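Local coordinates for polar amino acid ABC uptake transporter substrate binding protein (Streptococcus thermophilus LMG 18311, PDB 3HV1) that probably captures a polar amino acid outside the cell and delivers it to an ABC importer, as a family 3 extracellular solute-binding protein, at residues I181-V184 and Y185-Y189; S162-T165 and Q166-D170; S193-L196 and D197-N200. All coordinates share one frame; numbering follows the deposited sequence.

All three contacts are local, each made within one continuous run of chain, and they follow one another in the order 2, 1, 3. Contact 1 is the buried one, its centre about 10 Å from the centre of the chain; contact 2, partly buried, and contact 3, at the surface, have their centres about 21 and 20 Å from it. Contacts 1 and 3 lie at the two ends of helix 183-192, and Phe164 of contact 2 stacks on Tyr189 of contact 1. Polar capping dominates contact 2, CH-pi and aliphatic packing accompany the helix bonds of contact 1, and contact 3 rests on two backbone bonds of a 3-10 turn with a valine against a tyrosine ring.

Contact 1: residues I181-V184 and Y185-Y189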
loop_
_atom_site.group_PDB
_atom_site.type_symbol
_atom_site.label_atom_id
_atom_site.label_comp_id
_atom_site.label_asym_id
_atom_site.label_seq_id
_atom_site.Cartn_x
_atom_site.Cartn_y
_atom_site.Cartn_z
ATOM N N ILE A 181 23.518 -5.908 5.718
ATOM C CA ILE A 181 22.899 -7.217 5.520
ATOM C C ILE A 181 21.374 -7.087 5.560
ATOM O O ILE A 181 20.853 -6.083 6.033
ATOM C CB ILE A 181 23.366 -8.192 6.635
ATOM C CG1 ILE A 181 22.873 -9.610 6.363
ATOM C CG2 ILE A 181 22.859 -7.711 7.984
ATOM C CD1 ILE A 181 23.572 -10.284 5.218
ATOM N N ASP A 182 20.659 -8.095 5.060
ATOM C CA ASP A 182 19.198 -8.051 5.070
ATOM C C ASP A 182 18.667 -7.978 6.498
ATOM O O ASP A 182 19.159 -8.666 7.384
ATOM C CB ASP A 182 18.590 -9.303 4.433
ATOM C CG ASP A 182 18.822 -9.390 2.928
ATOM O OD1 ASP A 182 17.830 -9.606 2.204
ATOM O OD2 ASP A 182 19.971 -9.262 2.478
ATOM N N ARG A 183 17.636 -7.166 6.694
ATOM C CA ARG A 183 16.998 -7.026 7.993
ATOM C C ARG A 183 16.624 -8.413 8.524
ATOM O O ARG A 183 16.931 -8.736 9.667
ATOM C CB ARG A 183 15.739 -6.181 7.858
ATOM C CG ARG A 183 15.006 -5.943 9.161
ATOM C CD ARG A 183 13.611 -5.413 8.901
ATOM N NE ARG A 183 12.964 -4.980 10.134
ATOM C CZ ARG A 183 11.716 -4.532 10.200
ATOM N NH1 ARG A 183 10.975 -4.461 9.100
ATOM N NH2 ARG A 183 11.217 -4.133 11.360
ATOM N N VAL A 184 15.972 -9.240 7.702
ATOM C CA VAL A 184 15.580 -10.576 8.176
ATOM C C VAL A 184 16.732 -11.397 8.764
ATOM O O VAL A 184 16.521 -12.172 9.697
ATOM C CB VAL A 184 14.898 -11.457 7.073
ATOM C CG1 VAL A 184 13.484 -10.977 6.819
ATOM C CG2 VAL A 184 15.737 -11.469 5.795
ATOM N N TYR A 185 17.942 -11.238 8.233
ATOM C CA TYR A 185 19.085 -11.984 8.759
ATOM C C TYR A 185 19.678 -11.304 9.985
ATOM O O TYR A 185 20.018 -11.956 10.971
ATOM C CB TYR A 185 20.180 -12.125 7.695
ATOM C CG TYR A 185 19.730 -12.846 6.445
ATOM C CD1 TYR A 185 19.038 -14.053 6.529
ATOM C CD2 TYR A 185 19.985 -12.315 5.180
ATOM C CE1 TYR A 185 18.604 -14.716 5.381
ATOM C CE2 TYR A 185 19.557 -12.965 4.025
ATOM C CZ TYR A 185 18.861 -14.167 4.134
ATOM O OH TYR A 185 18.401 -14.804 2.999
ATOM N N ALA A 186 19.830 -9.988 9.910
ATOM C CA ALA A 186 20.386 -9.230 11.026
ATOM C C ALA A 186 19.593 -9.490 12.300
ATOM O O ALA A 186 20.140 -9.935 13.311
ATOM C CB ALA A 186 20.371 -7.724 10.697
ATOM N N ASN A 187 18.295 -9.220 12.256
ATOM C CA ASN A 187 17.460 -9.407 13.440
ATOM C C ASN A 187 17.342 -10.854 13.889
ATOM O O ASN A 187 17.353 -11.139 15.084
ATOM C CB ASN A 187 16.075 -8.813 13.200
ATOM C CG ASN A 187 16.062 -7.310 13.353
ATOM O OD1 ASN A 187 15.723 -6.780 14.422
ATOM N ND2 ASN A 187 16.452 -6.611 12.304
ATOM N N TYR A 188 17.238 -11.771 12.941
ATOM C CA TYR A 188 17.112 -13.178 13.294
ATOM C C TYR A 188 18.333 -13.704 14.041
ATOM O O TYR A 188 18.213 -14.281 15.124
ATOM C CB TYR A 188 16.888 -14.018 12.036
ATOM C CG TYR A 188 17.064 -15.498 12.270
ATOM C CD1 TYR A 188 16.187 -16.202 13.096
ATOM C CD2 TYR A 188 18.127 -16.192 11.689
ATOM C CE1 TYR A 188 16.364 -17.554 13.339
ATOM C CE2 TYR A 188 18.312 -17.548 11.928
ATOM C CZ TYR A 188 17.428 -18.221 12.751
ATOM O OH TYR A 188 17.605 -19.561 12.988
ATOM N N TYR A 189 19.511 -13.509 13.463
ATOM C CA TYR A 189 20.719 -14.020 14.091
ATOM C C TYR A 189 21.031 -13.350 15.409
ATOM O O TYR A 189 21.324 -14.027 16.394
ATOM C CB TYR A 189 21.914 -13.894 13.139
ATOM C CG TYR A 189 21.853 -14.877 11.996
ATOM C CD1 TYR A 189 21.867 -16.248 12.238
ATOM C CD2 TYR A 189 21.765 -14.443 10.676
ATOM C CE1 TYR A 189 21.795 -17.163 11.196
ATOM C CE2 TYR A 189 21.692 -15.348 9.623
ATOM C CZ TYR A 189 21.708 -16.709 9.892
ATOM O OH TYR A 189 21.632 -17.618 8.861
#
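Tyr185 carries its ring beside its own backbone N (chi1 -60°), which leads it back toward Asp182, while Ile181 has CG1 swung away from its N (chi1 -173°) and directed at the same tyrosine. The evidence is in the distances: Asp182 CB lies 3.4 Å from Tyr185 CD2, and Ile181 CG1 lies 3.9 Å from Tyr185 CB. Asp182 and Tyr185 run side by side in one direction, whereas Ile181 meets the tyrosine at about a right angle. Val184 CG2 sits over a ring face, 4.1 Å from the centroid of Tyr185 and only 5° off the normal, a CH-pi contact. Ile181 CG2 closes on Ala186 CB at 3.7 Å.

The backbone here turns from strand 178-182 into helix 183-192, a beta-alpha junction of the alpha/beta domain. Asp182 is the N-cap residue, but it caps through no side-chain bond; its O accepts the first helical bond from Ala186 N at 2.9 Å, nearly straight, and a weak one from Tyr185 N. Asn187 N to Arg183 O, 3.0 Å, continues the helix. Asp182 OD2 and OD1 are instead hydrogen-bonded to Gln109 NE2 and Asn107 ND2, and the extended Arg183 reaches Val106 O and a salt bridge with Glu249. Asp182 and Arg183 thus anchor the helix start to strand 105-114, and the acid's oxygens, engaged there, are not used for capping.

Contact 2: residues S162-T165 and Q166-D170; sequences STFT and QALID
Thr163 and Gln166 form a capping box at the start of helix 164-173, with Thr163 as the N-cap residue. Each side chain answers the other's backbone N-H. Gln166 OE1 accepts from Thr163 N at 3.2 Å with an N-H...O angle of 161°; the donor stands well above the amide carbonyl plane, 59° out of it, and therefore does not use a lone pair direction. In return Gln166 N is directed at Thr163 OG1, although the hydroxyl oxygen is crowded in the model and its exact place is less sure. The same Gln166 OE1 takes a second, weak bond from Ser162 N at 3.1 Å. With CG beside the backbone N (chi1 -49°), the extended side chain of the glutamine runs back beside the helix start to reach both donors, crossing that of Thr163 at about a right angle.

Backbone bonds continue the helix: Ala167 N to Thr163 O, Leu168 N to Phe164 O at 2.9 Å, and Ile169 N to Thr165 O at 3.0 Å.

Apolar contact across the turn is looser. Phe164 is buried, packing on Leu179 and Ile181 of strand 178-182 and stacking on Tyr189, while Ala167 faces Leu179 and Tyr161; the helix is thereby seated against the sheet, with the capping box at its N-terminal end. Leu168 CD2 approaches the Phe164 ring obliquely, 4.4 Å from CE2. On the exposed flank, Ile169 folds its CG1 back to within 3.3 Å of Thr165 O.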
loop_
_atom_site.group_PDB
_atom_site.type_symbol
_atom_site.label_atom_id
_atom_site.label_comp_id
_atom_site.label_asym_id
_atom_site.label_seq_id
_atom_site.Cartn_x
_atom_site.Cartn_y
_atom_site.Cartn_z
ATOM N N SER A 162 31.995 -14.631 3.342
ATOM C CA SER A 162 31.260 -15.775 2.819
ATOM C C SER A 162 30.036 -16.076 3.669
ATOM O O SER A 162 28.960 -16.370 3.143
ATOM C CB SER A 162 32.166 -17.006 2.769
ATOM O OG SER A 162 33.264 -16.792 1.897
ATOM N N THR A 163 30.202 -15.994 4.986
ATOM C CA THR A 163 29.110 -16.269 5.911
ATOM C C THR A 163 28.850 -15.093 6.840
ATOM O O THR A 163 29.740 -14.286 7.105
ATOM C CB THR A 163 29.418 -17.506 6.776
ATOM O OG1 THR A 163 30.583 -17.251 7.573
ATOM C CG2 THR A 163 29.676 -18.726 5.899
ATOM N N PHE A 164 27.620 -15.003 7.336
ATOM C CA PHE A 164 27.243 -13.936 8.251
ATOM C C PHE A 164 28.019 -14.089 9.553
ATOM O O PHE A 164 28.344 -13.102 10.213
ATOM C CB PHE A 164 25.746 -14.001 8.555
ATOM C CG PHE A 164 25.292 -12.985 9.563
ATOM C CD1 PHE A 164 25.129 -11.653 9.203
ATOM C CD2 PHE A 164 25.050 -13.356 10.881
ATOM C CE1 PHE A 164 24.734 -10.703 10.141
ATOM C CE2 PHE A 164 24.655 -12.412 11.828
ATOM C CZ PHE A 164 24.497 -11.084 11.455
ATOM N N THR A 165 28.308 -15.336 9.916
ATOM C CA THR A 165 29.037 -15.625 11.143
ATOM C C THR A 165 30.425 -14.983 11.143
ATOM O O THR A 165 30.805 -14.324 12.112
ATOM C CB THR A 165 29.162 -17.162 11.377
ATOM O OG1 THR A 165 29.978 -17.411 12.528
ATOM C CG2 THR A 165 29.769 -17.850 10.172
ATOM N N GLN A 166 31.172 -15.165 10.058
ATOM C CA GLN A 166 32.507 -14.584 9.958
ATOM C C GLN A 166 32.391 -13.067 10.041
ATOM O O GLN A 166 33.173 -12.409 10.720
ATOM C CB GLN A 166 33.165 -14.932 8.621
ATOM C CG GLN A 166 33.131 -16.392 8.232
ATOM C CD GLN A 166 33.627 -16.605 6.814
ATOM O OE1 GLN A 166 33.304 -15.824 5.910
ATOM N NE2 GLN A 166 34.407 -17.662 6.607
ATOM N N ALA A 167 31.417 -12.521 9.321
ATOM C CA ALA A 167 31.198 -11.083 9.300
ATOM C C ALA A 167 30.991 -10.548 10.723
ATOM O O ALA A 167 31.614 -9.563 11.118
ATOM C CB ALA A 167 29.988 -10.757 8.428
ATOM N N LEU A 168 30.129 -11.208 11.489
ATOM C CA LEU A 168 29.856 -10.782 12.860
ATOM C C LEU A 168 31.111 -10.894 13.729
ATOM O O LEU A 168 31.401 -10.011 14.531
ATOM C CB LEU A 168 28.733 -11.625 13.466
ATOM C CG LEU A 168 28.226 -11.153 14.834
ATOM C CD1 LEU A 168 27.648 -9.755 14.689
ATOM C CD2 LEU A 168 27.171 -12.111 15.371
ATOM N N ILE A 169 31.861 -11.983 13.576
ATOM C CA ILE A 169 33.083 -12.151 14.353
ATOM C C ILE A 169 33.943 -10.908 14.187
ATOM O O ILE A 169 34.421 -10.337 15.161
ATOM C CB ILE A 169 33.881 -13.398 13.889
ATOM C CG1 ILE A 169 33.153 -14.668 14.338
ATOM C CG2 ILE A 169 35.302 -13.356 14.454
ATOM C CD1 ILE A 169 33.761 -15.958 13.830
ATOM N N ASP A 170 34.126 -10.477 12.945
ATOM C CA ASP A 170 34.932 -9.299 12.678
ATOM C C ASP A 170 34.288 -8.008 13.177
ATOM O O ASP A 170 34.989 -7.070 13.558
ATOM C CB ASP A 170 35.236 -9.202 11.184
ATOM C CG ASP A 170 36.301 -10.205 10.739
ATOM O OD1 ASP A 170 36.697 -11.064 11.556
ATOM O OD2 ASP A 170 36.731 -10.127 9.573
#

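Contact 3: residues S193-L196 and D197-N200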
loop_
_atom_site.group_PDB
_atom_site.type_symbol
_atom_site.label_atom_id
_atom_site.label_comp_id
_atom_site.label_asym_id
_atom_site.label_seq_id
_atom_site.Cartn_x
_atom_site.Cartn_y
_atom_site.Cartn_z
ATOM N N SER A 193 20.888 -15.105 19.059
ATOM C CA SER A 193 22.068 -15.102 19.917
ATOM C C SER A 193 21.825 -14.354 21.215
ATOM O O SER A 193 22.685 -14.351 22.095
ATOM C CB SER A 193 23.247 -14.454 19.196
ATOM O OG SER A 193 23.646 -15.229 18.085
ATOM N N GLY A 194 20.668 -13.706 21.315
ATOM C CA GLY A 194 20.318 -12.958 22.514
ATOM C C GLY A 194 21.148 -11.706 22.748
ATOM O O GLY A 194 21.282 -11.248 23.882
ATOM N N VAL A 195 21.686 -11.133 21.675
ATOM C CA VAL A 195 22.528 -9.940 21.788
ATOM C C VAL A 195 22.031 -8.748 20.971
ATOM O O VAL A 195 22.758 -7.776 20.784
ATOM C CB VAL A 195 23.965 -10.253 21.325
ATOM C CG1 VAL A 195 24.563 -11.370 22.186
ATOM C CG2 VAL A 195 23.955 -10.663 19.851
ATOM N N LEU A 196 20.796 -8.815 20.488
ATOM C CA LEU A 196 20.268 -7.734 19.676
ATOM C C LEU A 196 20.429 -6.360 20.317
ATOM O O LEU A 196 20.717 -5.381 19.626
ATOM C CB LEU A 196 18.793 -7.982 19.362
ATOM C CG LEU A 196 18.094 -6.933 18.491
ATOM C CD1 LEU A 196 18.847 -6.756 17.176
ATOM C CD2 LEU A 196 16.659 -7.377 18.234
ATOM N N ASP A 197 20.265 -6.276 21.633
ATOM C CA ASP A 197 20.368 -4.972 22.286
ATOM C C ASP A 197 21.773 -4.410 22.438
ATOM O O ASP A 197 21.957 -3.377 23.075
ATOM C CB ASP A 197 19.654 -4.969 23.647
ATOM C CG ASP A 197 20.114 -6.078 24.555
ATOM O OD1 ASP A 197 21.200 -6.648 24.319
ATOM O OD2 ASP A 197 19.377 -6.378 25.522
ATOM N N GLN A 198 22.766 -5.086 21.871
ATOM C CA GLN A 198 24.131 -4.576 21.920
ATOM C C GLN A 198 24.499 -3.984 20.557
ATOM O O GLN A 198 25.632 -3.565 20.340
ATOM C CB GLN A 198 25.119 -5.692 22.293
ATOM C CG GLN A 198 24.997 -6.144 23.746
ATOM C CD GLN A 198 25.941 -7.283 24.090
ATOM O OE1 GLN A 198 27.160 -7.133 24.036
ATOM N NE2 GLN A 198 25.377 -8.429 24.439
ATOM N N TYR A 199 23.529 -3.942 19.644
ATOM C CA TYR A 199 23.771 -3.426 18.291
ATOM C C TYR A 199 22.761 -2.406 17.813
ATOM O O TYR A 199 21.602 -2.421 18.228
ATOM C CB TYR A 199 23.726 -4.568 17.273
ATOM C CG TYR A 199 24.727 -5.647 17.522
ATOM C CD1 TYR A 199 25.974 -5.621 16.898
ATOM C CD2 TYR A 199 24.447 -6.681 18.418
ATOM C CE1 TYR A 199 26.921 -6.596 17.163
ATOM C CE2 TYR A 199 25.384 -7.658 18.691
ATOM C CZ TYR A 199 26.621 -7.610 18.059
ATOM O OH TYR A 199 27.555 -8.574 18.330
ATOM N N ASN A 200 23.213 -1.538 16.913
ATOM C CA ASN A 200 22.345 -0.553 16.270
ATOM C C ASN A 200 22.037 -1.247 14.938
ATOM O O ASN A 200 22.960 -1.582 14.202
ATOM C CB ASN A 200 23.098 0.741 15.949
ATOM C CG ASN A 200 23.494 1.518 17.185
ATOM O OD1 ASN A 200 24.613 2.021 17.279
ATOM N ND2 ASN A 200 22.580 1.629 18.131
#
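Val195 O and Leu196 O each accept a backbone hydrogen bond from three residues further on. Gln198 N reaches Val195 O at 2.9 Å, with an N-H...O angle of 161°. Tyr199 N reaches Leu196 O at 3.2 Å. In both the donor stands above the carbonyl plane, 45° out for the first, so neither oxygen is approached in a lone pair direction. Two successive i to i+3 bonds are the 3-10 pattern, and they carry the chain through Leu196-Gln198.

Val195 O has a second neighbour: Tyr199 CD2 comes to it at 3.1 Å, with the oxygen at the ring's edge and in its plane. The edge of the aromatic ring thus meets the same carbonyl that holds Gln198 N.

The turn links helix 183-192 to strand 199-203. A Schellman motif closes the helix, where Gly194, with its positive phi, ends it, and the 3-10 segment then brings the chain round to the sheet. Through their backbones Gln198 pairs with Lys115 just beyond the end of strand 105-114, and Asn200, in strand 199-203, with Thr113 of strand 105-114.

Packing follows outward from the carbonyls. Val195 and Tyr199 run alongside each other in one direction, and Val195 CG2 touches Tyr199 CE2 at 3.5 Å. Gln198, with CG beside its backbone N (chi1 -70°) and the rest of the chain extended, brings NE2 to 3.8 Å from Val195 CG1, crossing the valine at a slant. Leu196 turns to helix 183-192, onto Leu190 and Glu191. The buried Tyr199 ring packs on Leu168 and Leu171 of helix 164-173 and on Val112 of strand 105-114, and its hydroxyl is hydrogen-bonded to Asn172 OD1.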